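Local coordinates for thiol-disulfide oxidoreductase (Bacteroides thetaiotaomicron, PDB 3FW2), which probably works as a thiol-disulfide oxidoreductase of the TlpA-like family, the deposited chain being its C-terminal thioredoxin-fold domain, at residues E56-I70 / G136-A150. Sequence-based numbering, arbitrary orientation. Where two conformers were deposited one is given.
Sequences ELREIYKKYKKNKYI and GEELKKKIENIVEEA
Tyr-64, near the end of helix 48-64, lays its ring against Ile-143 and Val-147 of helix 136-149. With CG anti to the carbonyl carbon, CB directs the ring at the facing helix. Its CD1 and CE1 side runs along CG2 of Val-147, 3.5 Å from CE1. Across the ring, CE2 lies 3.6 Å from CG2 of Ile-143, a methyl that sits over one face in a CH-pi contact, 18° off the ring normal; CG of Lys-63 covers the opposite face. At the tip, OH approaches CG of Glu-144 at 3.3 Å and shares a water with the carbonyl O of Lys-140, so the hydroxyl is tied to the second helix through solvent. Beside it, Lys-63 NZ and Glu-144 OE2 make a long salt bridge at 3.9 Å.

At the other end, Gly-136 N donates to Glu-56 OE1 in a fairly straight bond of 2.7 Å. The oxygen is met on the syn side but 34° out of the carboxylate plane. A water donates to the same oxygen and to Gly-136 O, while NE2 of Gln-52 is hydrogen-bonded to Glu-56 OE2. Between these ends CD1 of Ile-60 presses on CD2 of Leu-139 at 3.3 Å, tighter than usual.

Tyr-69 lays its ring against Ala-150, the last residue of this construct, whose CA makes a CH-pi contact over one face, 3.5 Å from the ring centroid, with Lys-68 CB over the opposite face; a serine in its place would probably leave Ala-150 without this cover and the end of the construct freer to move.

The helices run nearly parallel (22°) on one side of the thioredoxin-fold sheet, where Ile-70, Ile-143 and Ile-146 meet Leu-122. The chemistry implies an apolar seam, with polar and water-mediated links at its margins.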
loop_
_atom_site.group_PDB
_atom_site.type_symbol
_atom_site.label_atom_id
_atom_site.label_comp_id
_atom_site.label_asym_id
_atom_site.label_seq_id
_atom_site.Cartn_x
_atom_site.Cartn_y
_atom_site.Cartn_z
ATOM N N GLU A 56 -14.020 -8.965 11.252
ATOM C CA GLU A 56 -15.361 -8.592 10.809
ATOM C C GLU A 56 -15.845 -9.382 9.594
ATOM O O GLU A 56 -17.006 -9.810 9.534
ATOM C CB GLU A 56 -15.414 -7.082 10.511
ATOM C CG GLU A 56 -15.230 -6.254 11.779
ATOM C CD GLU A 56 -15.370 -4.759 11.541
ATOM O OE1 GLU A 56 -16.152 -4.400 10.658
ATOM O OE2 GLU A 56 -14.714 -3.932 12.196
ATOM N N LEU A 57 -14.954 -9.575 8.643
ATOM C CA LEU A 57 -15.253 -10.282 7.401
ATOM C C LEU A 57 -15.455 -11.756 7.683
ATOM O O LEU A 57 -16.356 -12.378 7.109
ATOM C CB LEU A 57 -14.108 -10.053 6.393
ATOM C CG LEU A 57 -13.970 -8.665 5.806
ATOM C CD1 LEU A 57 -12.666 -8.480 5.075
ATOM C CD2 LEU A 57 -15.198 -8.317 4.917
ATOM N N ARG A 58 -14.682 -12.351 8.607
ATOM C CA ARG A 58 -14.918 -13.769 8.958
ATOM C C ARG A 58 -16.315 -13.957 9.528
ATOM O O ARG A 58 -16.933 -14.991 9.294
ATOM C CB ARG A 58 -13.904 -14.289 9.983
ATOM C CG ARG A 58 -12.523 -14.540 9.440
ATOM C CD ARG A 58 -11.610 -15.239 10.460
ATOM N NE ARG A 58 -10.218 -14.902 10.166
ATOM C CZ ARG A 58 -9.493 -13.935 10.727
ATOM N NH1 ARG A 58 -9.966 -13.198 11.746
ATOM N NH2 ARG A 58 -8.244 -13.734 10.288
ATOM N N GLU A 59 -16.805 -12.954 10.298
ATOM C CA GLU A 59 -18.161 -13.044 10.854
ATOM C C GLU A 59 -19.233 -12.944 9.800
ATOM O O GLU A 59 -20.228 -13.668 9.849
ATOM C CB GLU A 59 -18.418 -11.995 11.919
ATOM C CG GLU A 59 -17.749 -12.326 13.191
ATOM C CD GLU A 59 -18.584 -13.284 14.044
ATOM O OE1 GLU A 59 -18.469 -14.528 13.894
ATOM O OE2 GLU A 59 -19.357 -12.771 14.888
ATOM N N ILE A 60 -19.050 -12.043 8.825
ATOM C CA ILE A 60 -19.971 -11.942 7.708
ATOM C C ILE A 60 -20.014 -13.239 6.894
ATOM O O ILE A 60 -21.070 -13.717 6.552
ATOM C CB ILE A 60 -19.632 -10.681 6.856
ATOM C CG1 ILE A 60 -19.938 -9.435 7.724
ATOM C CG2 ILE A 60 -20.381 -10.687 5.530
ATOM C CD1 ILE A 60 -19.131 -8.185 7.456
ATOM N N TYR A 61 -18.855 -13.811 6.611
ATOM C CA TYR A 61 -18.783 -15.021 5.780
ATOM C C TYR A 61 -19.468 -16.148 6.541
ATOM O O TYR A 61 -20.216 -16.945 5.943
ATOM C CB TYR A 61 -17.307 -15.360 5.505
ATOM C CG TYR A 61 -17.112 -16.679 4.787
ATOM C CD1 TYR A 61 -17.479 -16.817 3.471
ATOM C CD2 TYR A 61 -16.557 -17.764 5.433
ATOM C CE1 TYR A 61 -17.298 -18.020 2.783
ATOM C CE2 TYR A 61 -16.376 -18.995 4.744
ATOM C CZ TYR A 61 -16.755 -19.080 3.415
ATOM O OH TYR A 61 -16.622 -20.267 2.690
ATOM N N LYS A 62 -19.219 -16.223 7.845
ATOM C CA LYS A 62 -19.798 -17.325 8.628
ATOM C C LYS A 62 -21.316 -17.261 8.548
ATOM O O LYS A 62 -21.975 -18.306 8.422
ATOM C CB LYS A 62 -19.302 -17.308 10.073
ATOM C CG LYS A 62 -19.811 -18.449 10.919
ATOM C CD LYS A 62 -18.853 -18.799 12.065
ATOM C CE LYS A 62 -19.603 -19.273 13.299
ATOM N NZ LYS A 62 -18.715 -19.726 14.434
ATOM N N LYS A 63 -21.871 -16.054 8.585
ATOM C CA LYS A 63 -23.315 -15.859 8.569
ATOM C C LYS A 63 -23.910 -15.982 7.167
ATOM O O LYS A 63 -25.045 -16.457 7.023
ATOM C CB LYS A 63 -23.643 -14.474 9.154
ATOM C CG LYS A 63 -25.122 -14.195 9.306
ATOM C CD LYS A 63 -25.402 -12.993 10.197
ATOM C CE LYS A 63 -26.894 -12.987 10.551
ATOM N NZ LYS A 63 -27.367 -11.624 10.947
ATOM N N TYR A 64 -23.169 -15.585 6.127
ATOM C CA TYR A 64 -23.748 -15.448 4.788
ATOM C C TYR A 64 -23.154 -16.310 3.703
ATOM O O TYR A 64 -23.362 -16.028 2.507
ATOM C CB TYR A 64 -23.715 -13.985 4.330
ATOM C CG TYR A 64 -24.505 -13.047 5.199
ATOM C CD1 TYR A 64 -25.889 -13.008 5.119
ATOM C CD2 TYR A 64 -23.885 -12.210 6.117
ATOM C CE1 TYR A 64 -26.627 -12.142 5.923
ATOM C CE2 TYR A 64 -24.625 -11.348 6.936
ATOM C CZ TYR A 64 -25.998 -11.311 6.818
ATOM O OH TYR A 64 -26.763 -10.449 7.589
ATOM N N LYS A 65 -22.422 -17.358 4.083
ATOM C CA LYS A 65 -21.703 -18.150 3.098
ATOM C C LYS A 65 -22.597 -18.924 2.122
ATOM O O LYS A 65 -22.152 -19.294 1.031
ATOM C CB LYS A 65 -20.710 -19.110 3.762
ATOM C CG LYS A 65 -21.277 -20.011 4.830
ATOM C CD LYS A 65 -20.241 -21.071 5.234
ATOM C CE LYS A 65 -19.207 -20.499 6.188
ATOM N NZ LYS A 65 -18.062 -21.459 6.449
ATOM N N LYS A 66 -23.832 -19.167 2.492
ATOM C CA LYS A 66 -24.699 -19.931 1.629
ATOM C C LYS A 66 -25.937 -19.108 1.359
ATOM O O LYS A 66 -27.038 -19.540 1.623
ATOM C CB LYS A 66 -24.984 -21.288 2.314
ATOM C CG LYS A 66 -25.759 -22.259 1.483
ATOM C CD LYS A 66 -25.309 -23.746 1.748
ATOM C CE LYS A 66 -25.594 -24.206 3.161
ATOM N NZ LYS A 66 -25.240 -25.690 3.372
ATOM N N ASN A 67 -25.762 -17.904 0.817
ATOM C CA ASN A 67 -26.841 -16.914 0.714
ATOM C C ASN A 67 -27.053 -16.526 -0.733
ATOM O O ASN A 67 -26.087 -16.377 -1.472
ATOM C CB ASN A 67 -26.494 -15.643 1.515
ATOM C CG ASN A 67 -27.656 -14.723 1.676
ATOM O OD1 ASN A 67 -27.895 -13.867 0.846
ATOM N ND2 ASN A 67 -28.443 -14.925 2.741
ATOM N N LYS A 68 -28.303 -16.363 -1.138
ATOM C CA LYS A 68 -28.632 -16.079 -2.537
ATOM C C LYS A 68 -28.307 -14.670 -2.973
ATOM O O LYS A 68 -28.286 -14.389 -4.166
ATOM C CB LYS A 68 -30.134 -16.255 -2.817
ATOM C CG LYS A 68 -30.610 -17.604 -3.088
ATOM C CD LYS A 68 -32.086 -17.568 -3.441
ATOM C CE LYS A 68 -32.934 -17.668 -2.222
ATOM N NZ LYS A 68 -33.331 -19.107 -2.020
ATOM N N TYR A 69 -28.094 -13.767 -2.023
ATOM C CA TYR A 69 -28.161 -12.344 -2.334
ATOM C C TYR A 69 -26.846 -11.606 -2.203
ATOM O O TYR A 69 -26.753 -10.498 -2.658
ATOM C CB TYR A 69 -29.240 -11.684 -1.491
ATOM C CG TYR A 69 -30.582 -12.376 -1.676
ATOM C CD1 TYR A 69 -31.189 -12.400 -2.907
ATOM C CD2 TYR A 69 -31.161 -13.088 -0.617
ATOM C CE1 TYR A 69 -32.409 -13.109 -3.091
ATOM C CE2 TYR A 69 -32.368 -13.775 -0.774
ATOM C CZ TYR A 69 -32.977 -13.772 -2.010
ATOM O OH TYR A 69 -34.168 -14.494 -2.166
ATOM N N ILE A 70 -25.872 -12.217 -1.545
ATOM C CA ILE A 70 -24.602 -11.567 -1.223
ATOM C C ILE A 70 -23.461 -12.560 -1.414
ATOM O O ILE A 70 -23.546 -13.723 -0.987
ATOM C CB ILE A 70 -24.594 -10.926 0.211
ATOM C CG1 ILE A 70 -23.261 -10.193 0.481
ATOM C CG2 ILE A 70 -24.718 -11.944 1.277
ATOM C CD1 ILE A 70 -23.081 -8.923 -0.361
ATOM N N GLY A 136 -17.847 -2.278 10.896
ATOM C CA GLY A 136 -18.570 -2.412 12.152
ATOM C C GLY A 136 -20.047 -2.584 11.931
ATOM O O GLY A 136 -20.470 -3.285 10.993
ATOM N N GLU A 137 -20.834 -1.917 12.774
ATOM C CA GLU A 137 -22.304 -2.028 12.694
ATOM C C GLU A 137 -22.861 -1.546 11.383
ATOM O O GLU A 137 -23.841 -2.093 10.926
ATOM C CB GLU A 137 -23.019 -1.322 13.846
ATOM C CG GLU A 137 -22.662 -1.833 15.236
ATOM C CD GLU A 137 -22.959 -3.318 15.420
ATOM O OE1 GLU A 137 -24.126 -3.719 15.220
ATOM O OE2 GLU A 137 -22.022 -4.092 15.724
ATOM N N GLU A 138 -22.278 -0.509 10.797
ATOM C CA GLU A 138 -22.761 0.009 9.552
ATOM C C GLU A 138 -22.651 -1.068 8.433
ATOM O O GLU A 138 -23.571 -1.254 7.620
ATOM C CB GLU A 138 -22.024 1.261 9.127
ATOM C CG GLU A 138 -22.647 1.826 7.849
ATOM C CD GLU A 138 -22.134 3.132 7.401
ATOM O OE1 GLU A 138 -20.935 3.474 7.600
ATOM O OE2 GLU A 138 -22.986 3.822 6.787
ATOM N N LEU A 139 -21.528 -1.758 8.407
ATOM C CA LEU A 139 -21.364 -2.866 7.416
ATOM C C LEU A 139 -22.384 -3.958 7.676
ATOM O O LEU A 139 -23.057 -4.451 6.736
ATOM C CB LEU A 139 -19.951 -3.407 7.482
ATOM C CG LEU A 139 -19.649 -4.676 6.653
ATOM C CD1 LEU A 139 -19.925 -4.383 5.198
ATOM C CD2 LEU A 139 -18.195 -5.088 6.946
ATOM N N LYS A 140 -22.480 -4.374 8.928
ATOM C CA LYS A 140 -23.465 -5.374 9.288
ATOM C C LYS A 140 -24.876 -5.045 8.803
ATOM O O LYS A 140 -25.558 -5.877 8.149
ATOM C CB LYS A 140 -23.428 -5.676 10.773
ATOM C CG LYS A 140 -22.133 -6.314 11.321
ATOM C CD LYS A 140 -22.413 -6.760 12.758
ATOM C CE LYS A 140 -21.379 -6.378 13.787
ATOM N NZ LYS A 140 -21.985 -6.626 15.146
ATOM N N LYS A 141 -25.275 -3.810 9.028
ATOM C CA LYS A 141 -26.598 -3.360 8.674
ATOM C C LYS A 141 -26.809 -3.299 7.166
ATOM O O LYS A 141 -27.864 -3.683 6.665
ATOM C CB LYS A 141 -26.844 -1.967 9.270
ATOM C CG LYS A 141 -28.217 -1.407 8.935
ATOM C CD LYS A 141 -29.357 -2.349 9.356
ATOM C CE LYS A 141 -29.923 -2.045 10.734
ATOM N NZ LYS A 141 -31.342 -2.467 10.776
ATOM N N LYS A 142 -25.803 -2.858 6.430
ATOM C CA LYS A 142 -25.953 -2.764 4.984
ATOM C C LYS A 142 -26.132 -4.153 4.362
ATOM O O LYS A 142 -27.016 -4.331 3.486
ATOM C CB LYS A 142 -24.786 -2.078 4.346
ATOM C CG LYS A 142 -25.033 -1.762 2.868
ATOM C CD LYS A 142 -26.044 -0.604 2.679
ATOM C CE LYS A 142 -25.916 -0.006 1.273
ATOM N NZ LYS A 142 -26.981 0.995 0.954
ATOM N N ILE A 143 -25.359 -5.133 4.841
ATOM C CA ILE A 143 -25.484 -6.515 4.358
ATOM C C ILE A 143 -26.831 -7.092 4.769
ATOM O O ILE A 143 -27.570 -7.664 3.932
ATOM C CB ILE A 143 -24.359 -7.450 4.819
ATOM C CG1 ILE A 143 -22.975 -6.908 4.415
ATOM C CG2 ILE A 143 -24.592 -8.902 4.303
ATOM C CD1 ILE A 143 -22.797 -6.520 2.979
ATOM N N GLU A 144 -27.203 -6.910 6.020
ATOM C CA GLU A 144 -28.557 -7.306 6.426
ATOM C C GLU A 144 -29.631 -6.722 5.515
ATOM O O GLU A 144 -30.577 -7.451 5.132
ATOM C CB GLU A 144 -28.858 -6.910 7.864
ATOM C CG GLU A 144 -28.100 -7.691 8.854
ATOM C CD GLU A 144 -28.227 -7.147 10.288
ATOM O OE1 GLU A 144 -28.982 -6.153 10.505
ATOM O OE2 GLU A 144 -27.534 -7.696 11.193
ATOM N N ASN A 145 -29.539 -5.434 5.180
ATOM C CA ASN A 145 -30.517 -4.800 4.277
ATOM C C ASN A 145 -30.584 -5.403 2.874
ATOM O O ASN A 145 -31.680 -5.622 2.313
ATOM C CB ASN A 145 -30.306 -3.302 4.148
ATOM C CG ASN A 145 -30.639 -2.546 5.433
ATOM O OD1 ASN A 145 -31.270 -3.081 6.358
ATOM N ND2 ASN A 145 -30.232 -1.274 5.483
ATOM N N ILE A 146 -29.418 -5.699 2.316
ATOM C CA ILE A 146 -29.322 -6.353 1.017
ATOM C C ILE A 146 -30.005 -7.696 1.043
ATOM O O ILE A 146 -30.770 -8.004 0.137
ATOM C CB ILE A 146 -27.859 -6.512 0.598
ATOM C CG1 ILE A 146 -27.305 -5.152 0.180
ATOM C CG2 ILE A 146 -27.717 -7.495 -0.590
ATOM C CD1 ILE A 146 -25.774 -5.148 0.083
ATOM N N VAL A 147 -29.706 -8.493 2.069
ATOM C CA VAL A 147 -30.331 -9.812 2.247
ATOM C C VAL A 147 -31.857 -9.692 2.401
ATOM O O VAL A 147 -32.615 -10.457 1.808
ATOM C CB VAL A 147 -29.685 -10.562 3.442
ATOM C CG1 VAL A 147 -30.438 -11.833 3.746
ATOM C CG2 VAL A 147 -28.216 -10.886 3.090
ATOM N N GLU A 148 -32.315 -8.709 3.157
ATOM C CA GLU A 148 -33.753 -8.469 3.342
ATOM C C GLU A 148 -34.426 -8.027 2.043
ATOM O O GLU A 148 -35.581 -8.402 1.764
ATOM C CB GLU A 148 -33.963 -7.409 4.417
ATOM C CG GLU A 148 -35.408 -6.887 4.586
ATOM C CD GLU A 148 -35.450 -5.734 5.584
ATOM O OE1 GLU A 148 -36.368 -4.885 5.532
ATOM O OE2 GLU A 148 -34.544 -5.674 6.426
ATOM N N GLU A 149 -33.723 -7.247 1.220
ATOM C CA GLU A 149 -34.271 -6.794 -0.064
ATOM C C GLU A 149 -34.479 -7.934 -1.047
ATOM O O GLU A 149 -35.272 -7.801 -1.996
ATOM C CB GLU A 149 -33.374 -5.767 -0.725
ATOM C CG GLU A 149 -33.390 -4.401 -0.066
ATOM C CD GLU A 149 -32.219 -3.511 -0.507
ATOM O OE1 GLU A 149 -31.400 -3.933 -1.354
ATOM O OE2 GLU A 149 -32.143 -2.362 -0.011
ATOM N N ALA A 150 -33.741 -9.026 -0.851
ATOM C CA ALA A 150 -33.897 -10.244 -1.651
ATOM C C ALA A 150 -33.823 -9.923 -3.116
ATOM O O ALA A 150 -32.952 -9.157 -3.565
ATOM C CB ALA A 150 -35.237 -10.956 -1.332
ATOM O OXT ALA A 150 -34.671 -10.460 -3.874
HETATM O O HOH W 1 -18.730 -5.486 10.678
HETATM O O HOH W 2 -25.204 -8.470 8.733
#